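Local atomic coordinates of alanine racemase (Acinetobacter baumannii, PDB entry 4QHR), a protein that belongs to the alanine racemase family, joining an N-terminal TIM-type barrel to a C-terminal domain rich in beta strands, and assembles from two subunits. Residues A238-L243 and L316-E321; D265-S270 and I305-T310; W107-K112 and K148-T153; L120-K125 and F152-A157. All coordinates share one frame; numbering follows the deposited sequence.

Contact 1. Residues A238-L243 and L316-E321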
# COMPACT_ATOMS: atom_id res chain seq x y z
N ALA A 238 6.32 0.91 14.75
CA ALA A 238 5.47 -0.09 15.37
C ALA A 238 6.15 -0.52 16.70
O ALA A 238 7.09 0.11 17.15
CB ALA A 238 5.20 -1.26 14.41
N GLU A 239 5.65 -1.54 17.35
CA GLU A 239 6.19 -1.99 18.63
C GLU A 239 6.38 -3.49 18.67
O GLU A 239 5.74 -4.28 17.93
CB GLU A 239 5.27 -1.55 19.81
CG GLU A 239 5.47 -0.08 20.20
CD GLU A 239 4.56 0.31 21.34
OE1 GLU A 239 3.96 -0.60 21.99
OE2 GLU A 239 4.45 1.53 21.58
N ILE A 240 7.29 -3.88 19.54
CA ILE A 240 7.48 -5.29 19.87
C ILE A 240 6.30 -5.87 20.65
O ILE A 240 5.94 -5.36 21.69
CB ILE A 240 8.80 -5.53 20.60
CG1 ILE A 240 9.92 -5.29 19.58
CG2 ILE A 240 8.84 -6.97 21.13
CD1 ILE A 240 11.33 -5.31 20.14
N ILE A 241 5.72 -6.95 20.14
CA ILE A 241 4.54 -7.59 20.73
C ILE A 241 4.80 -8.97 21.32
O ILE A 241 3.94 -9.51 22.03
CB ILE A 241 3.37 -7.62 19.73
CG1 ILE A 241 3.68 -8.42 18.46
CG2 ILE A 241 3.00 -6.19 19.33
CD1 ILE A 241 2.47 -8.73 17.59
N ALA A 242 5.95 -9.56 20.98
CA ALA A 242 6.35 -10.87 21.51
C ALA A 242 7.86 -11.06 21.45
O ALA A 242 8.52 -10.56 20.54
CB ALA A 242 5.68 -12.01 20.75
N LEU A 243 8.38 -11.81 22.43
CA LEU A 243 9.78 -12.16 22.47
C LEU A 243 9.96 -13.67 22.51
O LEU A 243 9.18 -14.37 23.16
CB LEU A 243 10.43 -11.53 23.71
CG LEU A 243 10.47 -10.02 23.56
CD1 LEU A 243 10.81 -9.39 24.89
CD2 LEU A 243 11.50 -9.62 22.50
N LEU A 316 8.99 -5.95 25.65
CA LEU A 316 7.63 -5.85 25.14
C LEU A 316 7.27 -4.35 25.19
O LEU A 316 7.54 -3.67 26.18
CB LEU A 316 6.65 -6.71 25.95
CG LEU A 316 6.81 -8.23 25.83
CD1 LEU A 316 5.88 -8.93 26.80
CD2 LEU A 316 6.56 -8.74 24.40
N GLY A 317 6.75 -3.82 24.07
CA GLY A 317 6.43 -2.40 23.96
C GLY A 317 7.53 -1.55 23.38
O GLY A 317 7.29 -0.37 23.13
N THR A 318 8.72 -2.09 23.19
CA THR A 318 9.83 -1.30 22.63
C THR A 318 9.47 -0.86 21.22
O THR A 318 8.91 -1.65 20.45
CB THR A 318 11.11 -2.10 22.56
OG1 THR A 318 11.62 -2.26 23.89
CG2 THR A 318 12.14 -1.50 21.67
N GLN A 319 9.80 0.40 20.94
CA GLN A 319 9.42 1.09 19.74
C GLN A 319 10.40 0.68 18.66
O GLN A 319 11.54 0.57 18.91
CB GLN A 319 9.42 2.63 19.94
CG GLN A 319 8.02 3.21 20.18
CD GLN A 319 7.88 4.61 19.56
OE1 GLN A 319 8.19 5.60 20.23
NE2 GLN A 319 7.39 4.71 18.28
N VAL A 320 9.91 0.45 17.48
CA VAL A 320 10.69 -0.05 16.37
C VAL A 320 10.43 0.86 15.14
O VAL A 320 9.26 1.09 14.79
CB VAL A 320 10.26 -1.48 16.01
CG1 VAL A 320 10.99 -2.01 14.77
CG2 VAL A 320 10.52 -2.41 17.19
N GLU A 321 11.50 1.38 14.56
CA GLU A 321 11.41 2.27 13.42
C GLU A 321 11.57 1.49 12.12
O GLU A 321 12.61 0.86 11.88
CB GLU A 321 12.47 3.37 13.51
CG GLU A 321 12.50 4.29 12.27
CD GLU A 321 13.57 5.37 12.42
OE1 GLU A 321 13.74 5.85 13.56
OE2 GLU A 321 14.26 5.69 11.43
O HOH W 1 6.00 1.46 24.36
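A short antiparallel ladder in the C-terminal strand domain joins A238 and E239 to V320 and Q319. A238 and V320 are the hydrogen-bonded pair, their amides and carbonyls exchanging two bonds: A238 N to V320 O at 2.9 Å and V320 N to A238 O at 2.9 Å. Past the last bridge the pairing carries on into the loop, for I240 N reaches T318 O, and G317 N comes back to I240 O. With phi at 93°, G317 takes a bend that suits a residue without a side chain. Water 1 donates to G317 O at 2.6 Å and, weakly, to E239 OE2. The E239 chain runs out extended beyond CG, which lays its carboxylate beside G317, while E239 CG lies 4.2 Å from Q319 CG. The long branch of I240 does the touching: CG1 rests 3.8 Å from V320 CG2 and its end, CD1, lies beside T318 CB. L316 puts CD2 at 3.6 Å from A242 N, over the classic bulge that I241 and A242 form opposite I268. T318 OG1 turns back to the amide of K315. Strand 264-269 flanks 234-246, strand 286-289 meets V320, and L133 of the second subunit packs on A242.

Contact 2. Residues D265-S270 and I305-T310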
# COMPACT_ATOMS: atom_id res chain seq x y z
N ASP A 265 17.65 -14.57 19.91
CA ASP A 265 16.46 -13.90 20.43
C ASP A 265 15.76 -13.21 19.25
O ASP A 265 16.40 -12.56 18.46
CB ASP A 265 16.88 -12.90 21.51
CG ASP A 265 17.65 -13.58 22.62
OD1 ASP A 265 17.07 -14.51 23.19
OD2 ASP A 265 18.83 -13.24 22.87
N ILE A 266 14.46 -13.42 19.16
CA ILE A 266 13.60 -12.94 18.08
C ILE A 266 12.58 -12.07 18.72
O ILE A 266 12.10 -12.40 19.79
CB ILE A 266 12.83 -14.13 17.46
CG1 ILE A 266 13.83 -15.08 16.79
CG2 ILE A 266 11.82 -13.65 16.43
CD1 ILE A 266 14.80 -14.41 15.83
N ALA A 267 12.25 -10.96 18.09
CA ALA A 267 11.07 -10.20 18.53
C ALA A 267 10.04 -10.16 17.38
O ALA A 267 10.41 -10.10 16.21
CB ALA A 267 11.46 -8.82 18.92
N ILE A 268 8.76 -10.20 17.75
CA ILE A 268 7.71 -9.99 16.80
C ILE A 268 7.25 -8.54 16.93
O ILE A 268 7.05 -8.00 18.04
CB ILE A 268 6.55 -10.98 16.98
CG1 ILE A 268 7.07 -12.42 16.99
CG2 ILE A 268 5.51 -10.77 15.87
CD1 ILE A 268 7.88 -12.83 15.76
N VAL A 269 7.07 -7.90 15.76
CA VAL A 269 6.72 -6.51 15.69
C VAL A 269 5.34 -6.35 15.05
O VAL A 269 5.01 -7.08 14.12
CB VAL A 269 7.75 -5.75 14.83
CG1 VAL A 269 7.35 -4.32 14.65
CG2 VAL A 269 9.13 -5.83 15.49
N SER A 270 4.58 -5.36 15.51
CA SER A 270 3.25 -5.16 15.05
C SER A 270 3.19 -4.30 13.77
O SER A 270 2.58 -3.24 13.76
CB SER A 270 2.38 -4.51 16.14
OG SER A 270 2.92 -3.25 16.58
N ILE A 305 5.97 -8.82 11.60
CA ILE A 305 7.31 -9.17 11.14
C ILE A 305 8.13 -9.70 12.31
O ILE A 305 7.82 -9.43 13.51
CB ILE A 305 8.06 -7.98 10.41
CG1 ILE A 305 8.43 -6.86 11.39
CG2 ILE A 305 7.28 -7.48 9.25
CD1 ILE A 305 9.18 -5.67 10.82
N ALA A 306 9.21 -10.43 11.97
CA ALA A 306 10.16 -10.91 12.96
C ALA A 306 11.52 -10.24 12.75
O ALA A 306 11.95 -10.04 11.60
CB ALA A 306 10.28 -12.42 12.88
N ILE A 307 12.19 -9.89 13.85
CA ILE A 307 13.49 -9.26 13.84
C ILE A 307 14.43 -10.01 14.77
O ILE A 307 14.00 -10.58 15.80
CB ILE A 307 13.41 -7.76 14.20
CG1 ILE A 307 12.89 -7.58 15.59
CG2 ILE A 307 12.47 -6.99 13.23
CD1 ILE A 307 12.68 -6.12 15.90
N ASP A 308 15.71 -10.03 14.40
CA ASP A 308 16.74 -10.60 15.23
C ASP A 308 17.20 -9.53 16.21
O ASP A 308 17.80 -8.55 15.81
CB ASP A 308 17.90 -11.06 14.35
CG ASP A 308 19.08 -11.57 15.15
OD1 ASP A 308 18.97 -11.71 16.36
OD2 ASP A 308 20.12 -11.84 14.50
N VAL A 309 16.91 -9.76 17.49
CA VAL A 309 17.26 -8.83 18.55
C VAL A 309 18.35 -9.39 19.45
O VAL A 309 18.60 -8.84 20.52
CB VAL A 309 16.05 -8.42 19.40
CG1 VAL A 309 15.12 -7.54 18.56
CG2 VAL A 309 15.31 -9.61 20.00
N THR A 310 19.00 -10.45 19.03
CA THR A 310 20.08 -11.05 19.82
C THR A 310 21.04 -9.99 20.40
O THR A 310 21.31 -10.00 21.62
CB THR A 310 20.84 -12.13 19.01
OG1 THR A 310 19.88 -13.09 18.53
CG2 THR A 310 21.86 -12.87 19.93
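V269 and I305 form a hydrogen-bonded antiparallel pair, V269 N donating to I305 O at 2.8 Å, and the V269 side chain shows how the face bearing A267 and I307 is filled. Its CB lies 3.7 Å from I305 CG1. From there CG2, anti to the carbonyl carbon, crosses I307 at about a right angle and touches I307 CD1 at 3.6 Å; the other branch, CG1, leans toward E239 O of the adjoining strand. Compact beta-branched residues suit such close rows. I307 sets its CG1 between its own N and carbonyl carbon (chi1 62°), which places it 3.8 Å from A267 CB; the small alanine methyl is also touched by V309 CG1. The ladder joins strand 264-269 to strand 305-308 within the mixed sheet of the C-terminal domain. Across the sheet, I268 CD1 meets A306 CB at 3.8 Å, and I266 CG2 approaches the same methyl; V297 of strand 292-297 packs on both I266 and A306. Where the strand pairing runs out, D308 takes over with an Asx turn: OD1 accepts T310 N from its anti side, somewhat out of the carboxylate plane, and T310 OG1 on its syn lone pair at 2.7 Å. Since that hydroxyl donates to D308 OD1, T310 OG1 can accept D265 N at 3.0 Å (angle 161°). V309 N binds D265 O close by, while D265 OD1 is bonded to H245 ND1 of strand 234-246.

Contact 3. Residues W107-K112 and K148-T153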
# COMPACT_ATOMS: atom_id res chain seq x y z
N TRP A 107 -11.15 21.48 -25.74
CA TRP A 107 -11.97 21.90 -24.59
C TRP A 107 -11.57 23.27 -24.00
O TRP A 107 -12.42 24.05 -23.57
CB TRP A 107 -11.91 20.86 -23.49
CG TRP A 107 -12.43 19.51 -23.87
CD1 TRP A 107 -13.32 19.20 -24.86
CD2 TRP A 107 -12.09 18.25 -23.24
NE1 TRP A 107 -13.54 17.84 -24.90
CE2 TRP A 107 -12.81 17.24 -23.90
CE3 TRP A 107 -11.24 17.90 -22.17
CZ2 TRP A 107 -12.71 15.90 -23.53
CZ3 TRP A 107 -11.15 16.56 -21.81
CH2 TRP A 107 -11.89 15.59 -22.49
N LEU A 108 -10.27 23.53 -23.97
CA LEU A 108 -9.74 24.77 -23.42
C LEU A 108 -10.15 25.96 -24.28
O LEU A 108 -10.60 27.00 -23.77
CB LEU A 108 -8.22 24.71 -23.35
CG LEU A 108 -7.60 26.00 -22.82
CD1 LEU A 108 -7.93 26.24 -21.33
CD2 LEU A 108 -6.13 25.94 -23.04
N ILE A 109 -9.98 25.84 -25.58
CA ILE A 109 -10.44 26.92 -26.50
C ILE A 109 -11.93 27.17 -26.35
O ILE A 109 -12.38 28.30 -26.29
CB ILE A 109 -10.16 26.56 -27.97
CG1 ILE A 109 -8.67 26.52 -28.25
CG2 ILE A 109 -10.91 27.53 -28.93
CD1 ILE A 109 -7.92 27.80 -28.02
N LYS A 110 -12.68 26.09 -26.27
CA LYS A 110 -14.08 26.17 -25.99
C LYS A 110 -14.39 27.03 -24.78
O LYS A 110 -15.35 27.79 -24.83
CB LYS A 110 -14.68 24.78 -25.82
CG LYS A 110 -16.19 24.74 -25.64
CD LYS A 110 -16.85 23.57 -26.39
CE LYS A 110 -18.36 23.49 -26.11
NZ LYS A 110 -18.69 22.85 -24.80
N HIS A 111 -13.61 26.90 -23.69
CA HIS A 111 -13.81 27.68 -22.47
C HIS A 111 -12.83 28.85 -22.30
O HIS A 111 -12.61 29.32 -21.20
CB HIS A 111 -13.73 26.78 -21.23
CG HIS A 111 -14.79 25.73 -21.20
ND1 HIS A 111 -14.66 24.53 -21.85
CD2 HIS A 111 -16.02 25.73 -20.65
CE1 HIS A 111 -15.75 23.81 -21.67
NE2 HIS A 111 -16.59 24.52 -20.94
N LYS A 112 -12.30 29.36 -23.40
CA LYS A 112 -11.22 30.33 -23.31
C LYS A 112 -11.57 31.63 -22.58
O LYS A 112 -10.78 32.13 -21.80
CB LYS A 112 -10.65 30.62 -24.71
CG LYS A 112 -11.48 31.56 -25.55
CD LYS A 112 -10.84 31.72 -26.91
CE LYS A 112 -11.74 32.48 -27.88
NZ LYS A 112 -11.57 31.88 -29.25
N LYS A 148 -1.46 31.55 -27.75
CA LYS A 148 -1.05 32.97 -27.61
C LYS A 148 -1.96 33.92 -28.40
O LYS A 148 -2.43 34.93 -27.87
CB LYS A 148 0.38 33.18 -28.11
CG LYS A 148 1.44 32.66 -27.19
CD LYS A 148 2.77 33.13 -27.75
CE LYS A 148 3.94 32.82 -26.84
NZ LYS A 148 5.15 33.50 -27.34
N SER A 149 -2.24 33.57 -29.64
CA SER A 149 -3.07 34.41 -30.49
C SER A 149 -4.50 34.45 -29.98
O SER A 149 -5.15 35.44 -30.15
CB SER A 149 -2.98 34.01 -31.97
OG SER A 149 -3.71 32.84 -32.20
N GLU A 150 -4.96 33.37 -29.34
CA GLU A 150 -6.27 33.36 -28.66
C GLU A 150 -6.35 34.12 -27.35
O GLU A 150 -7.41 34.21 -26.80
CB GLU A 150 -6.74 31.90 -28.45
CG GLU A 150 -7.07 31.15 -29.72
CD GLU A 150 -8.33 31.66 -30.41
OE1 GLU A 150 -9.17 32.32 -29.74
OE2 GLU A 150 -8.45 31.45 -31.63
N GLY A 151 -5.24 34.64 -26.84
CA GLY A 151 -5.21 35.46 -25.63
C GLY A 151 -4.67 34.78 -24.37
O GLY A 151 -4.69 35.39 -23.28
N PHE A 152 -4.15 33.56 -24.50
CA PHE A 152 -3.63 32.82 -23.37
C PHE A 152 -2.20 33.19 -23.01
O PHE A 152 -1.38 33.52 -23.87
CB PHE A 152 -3.65 31.31 -23.60
CG PHE A 152 -5.02 30.69 -23.63
CD1 PHE A 152 -5.64 30.24 -22.46
CD2 PHE A 152 -5.68 30.54 -24.81
CE1 PHE A 152 -6.89 29.63 -22.50
CE2 PHE A 152 -6.93 29.92 -24.85
CZ PHE A 152 -7.54 29.49 -23.69
N THR A 153 -1.89 33.07 -21.73
CA THR A 153 -0.52 33.10 -21.25
C THR A 153 -0.15 31.65 -21.02
O THR A 153 -0.85 30.91 -20.26
CB THR A 153 -0.36 33.92 -19.96
OG1 THR A 153 -0.64 35.31 -20.24
CG2 THR A 153 1.05 33.79 -19.37
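F152 points its ring at the junction of helices 102-110 and 112-117 and is met there by L108, I109 and K112. L108 approaches from the opposite direction and lays CD2 over one face, 4.2 Å from the ring centroid and 28° off the normal, a CH-pi contact; L108 CG is 3.6 Å from F152 CZ. L108 CG stands anti to the backbone N (chi1 178°), which carries both methyls to the ring. K112 CB comes obliquely to F152 CZ at 3.5 Å, and I109 CD1 lies likewise oblique, 3.9 Å from F152 CE2. The same I109 methyl touches E150 CG, so one isoleucine tip bridges the aromatic ring and the aliphatic part of the glutamate. Beyond this apolar patch K112 crosses E150 at about a right angle to form a salt bridge between K112 NZ and E150 OE1, modelled so short that its exact length is doubtful. A lysine suits the place because its CB packs on the F152 ring while the long chain carries NZ to E150, which is partly exposed. In the next shell, H111 N and H111 ND1 grip W107 O from opposite faces of its carbonyl plane, H111 ND1 at 2.9 Å from W107 O, which steadies the helix end and H111, which stands at the N-cap position of helix 112-117. On the other side G151, with phi 104°, closes helix 139-149 in a Schellman motif and steers the chain to F152, on which L147 and I116 also pack. Here the ends of outer helices of the TIM-type barrel meet around F152, just before the chain enters strand 154-157.

Contact 4. Residues L120-K125 and F152-A157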
# COMPACT_ATOMS: atom_id res chain seq x y z
N LEU A 120 -5.82 32.60 -15.60
CA LEU A 120 -5.19 31.27 -15.48
C LEU A 120 -4.29 31.06 -16.66
O LEU A 120 -4.73 31.25 -17.82
CB LEU A 120 -6.24 30.15 -15.43
CG LEU A 120 -7.19 30.25 -14.23
CD1 LEU A 120 -8.37 29.26 -14.43
CD2 LEU A 120 -6.48 29.97 -12.91
N LYS A 121 -3.07 30.62 -16.39
CA LYS A 121 -2.16 30.22 -17.44
C LYS A 121 -2.50 28.84 -17.87
O LYS A 121 -3.17 28.07 -17.15
CB LYS A 121 -0.69 30.28 -17.01
CG LYS A 121 -0.26 31.61 -16.38
CD LYS A 121 1.17 31.64 -15.85
CE LYS A 121 1.45 30.67 -14.74
NZ LYS A 121 0.78 30.99 -13.43
N VAL A 122 -2.03 28.49 -19.06
CA VAL A 122 -2.19 27.13 -19.57
C VAL A 122 -0.78 26.57 -19.67
O VAL A 122 0.14 27.24 -20.20
CB VAL A 122 -2.96 27.08 -20.89
CG1 VAL A 122 -2.43 28.05 -21.88
CG2 VAL A 122 -2.94 25.66 -21.49
N TRP A 123 -0.60 25.38 -19.12
CA TRP A 123 0.69 24.69 -19.15
C TRP A 123 0.70 23.72 -20.34
O TRP A 123 -0.13 22.84 -20.43
CB TRP A 123 0.96 23.98 -17.82
CG TRP A 123 1.07 24.91 -16.66
CD1 TRP A 123 0.09 25.76 -16.21
CD2 TRP A 123 2.15 25.03 -15.75
NE1 TRP A 123 0.54 26.45 -15.10
CE2 TRP A 123 1.79 26.01 -14.79
CE3 TRP A 123 3.41 24.42 -15.65
CZ2 TRP A 123 2.65 26.39 -13.76
CZ3 TRP A 123 4.26 24.79 -14.66
CH2 TRP A 123 3.89 25.76 -13.69
N VAL A 124 1.59 23.94 -21.30
CA VAL A 124 1.58 23.17 -22.55
C VAL A 124 2.72 22.18 -22.46
O VAL A 124 3.90 22.57 -22.45
CB VAL A 124 1.70 24.07 -23.78
CG1 VAL A 124 1.62 23.23 -25.04
CG2 VAL A 124 0.62 25.15 -23.78
N LYS A 125 2.36 20.91 -22.42
CA LYS A 125 3.29 19.82 -22.12
C LYS A 125 3.93 19.30 -23.42
O LYS A 125 3.25 18.95 -24.35
CB LYS A 125 2.53 18.70 -21.38
CG LYS A 125 3.25 17.36 -21.08
CD LYS A 125 4.51 17.46 -20.24
CE LYS A 125 4.82 16.16 -19.44
NZ LYS A 125 5.53 15.14 -20.25
N PHE A 152 -4.15 33.56 -24.50
CA PHE A 152 -3.63 32.82 -23.37
C PHE A 152 -2.20 33.19 -23.01
O PHE A 152 -1.38 33.52 -23.87
CB PHE A 152 -3.65 31.31 -23.60
CG PHE A 152 -5.02 30.69 -23.63
CD1 PHE A 152 -5.64 30.24 -22.46
CD2 PHE A 152 -5.68 30.54 -24.81
CE1 PHE A 152 -6.89 29.63 -22.50
CE2 PHE A 152 -6.93 29.92 -24.85
CZ PHE A 152 -7.54 29.49 -23.69
N THR A 153 -1.89 33.07 -21.73
CA THR A 153 -0.52 33.10 -21.25
C THR A 153 -0.15 31.65 -21.02
O THR A 153 -0.85 30.91 -20.26
CB THR A 153 -0.36 33.92 -19.96
OG1 THR A 153 -0.64 35.31 -20.24
CG2 THR A 153 1.05 33.79 -19.37
N CYS A 154 0.92 31.24 -21.67
CA CYS A 154 1.37 29.84 -21.68
C CYS A 154 2.57 29.57 -20.79
O CYS A 154 3.39 30.49 -20.49
CB CYS A 154 1.81 29.44 -23.10
SG CYS A 154 0.50 29.45 -24.29
N VAL A 155 2.72 28.32 -20.37
CA VAL A 155 3.96 27.86 -19.75
C VAL A 155 4.41 26.63 -20.51
O VAL A 155 3.67 25.68 -20.54
CB VAL A 155 3.78 27.48 -18.27
CG1 VAL A 155 5.09 26.98 -17.69
CG2 VAL A 155 3.22 28.63 -17.48
N LEU A 156 5.57 26.65 -21.10
CA LEU A 156 6.15 25.48 -21.74
C LEU A 156 6.61 24.55 -20.64
O LEU A 156 7.49 24.92 -19.82
CB LEU A 156 7.34 25.86 -22.61
CG LEU A 156 8.10 24.72 -23.31
CD1 LEU A 156 7.16 23.94 -24.22
CD2 LEU A 156 9.24 25.33 -24.11
N ALA A 157 6.07 23.34 -20.64
CA ALA A 157 6.36 22.36 -19.59
C ALA A 157 6.92 21.06 -20.17
O ALA A 157 6.39 20.51 -21.12
CB ALA A 157 5.11 22.05 -18.77
O HOH W 2 -4.02 32.86 -19.84
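V122 bonds to the residues on either side of C154, its partner in the parallel ladder: V122 N to T153 O at 2.9 Å and V155 N to V122 O at 2.8 Å. Two residues further on, V124 N donates to V155 O at 2.8 Å and A157 N to V124 O at 2.9 Å. Ahead of the ladder water 2 extends the pairing, donating to L120 O and accepting from T153 N. On the face shared by W123 and V155 the two side chains lie side by side, V155 CG1 standing over the six-membered ring of W123, 4.0 Å from its centroid and 22° off the normal. A157 CB sits at the edge of that ring, a small residue suited to a neighbour this broad. V155 CG2 meets the bent chain of K121 at CE, 3.8 Å away; the ammonium itself goes on to E96, which also receives W123 NE1. On the other face V122 CG1 touches C154 SG at 4.0 Å and F152 CB at 3.9 Å, and L147 packs on C154 and V124. Helix 139-149 links the two strands and packs on this face, a beta-alpha-beta unit of the barrel. Backbone bonding binds the strands, valines and C154 fill the helix side, and on the W123 side E96 pairs with both the indole N-H of W123 and the ammonium of K121, probably offsetting the cost of placing W123 NE1 in the interior.

How the contacts relate
From the N terminus, the chain first passes 107-112 and then 120-125, and both find their partners around the end of helix 139-149. Contact 3 closes on 148-153 and contact 4 on 152-157, so the two loops overlap and share F152 and T153; L108 of one also packs on V122 of the other. Contact 3 joins the ends of outer helices and contact 4 the parallel strands beneath them. Contacts 1 and 2 come later, in series with contacts 3 and 4, and within the C-terminal domain contact 2 is nested inside the loop that contact 1 closes; strands 234-246 and 264-269 run as neighbours in one sheet. The centres of contacts 1 and 4 lie about 51 Å apart.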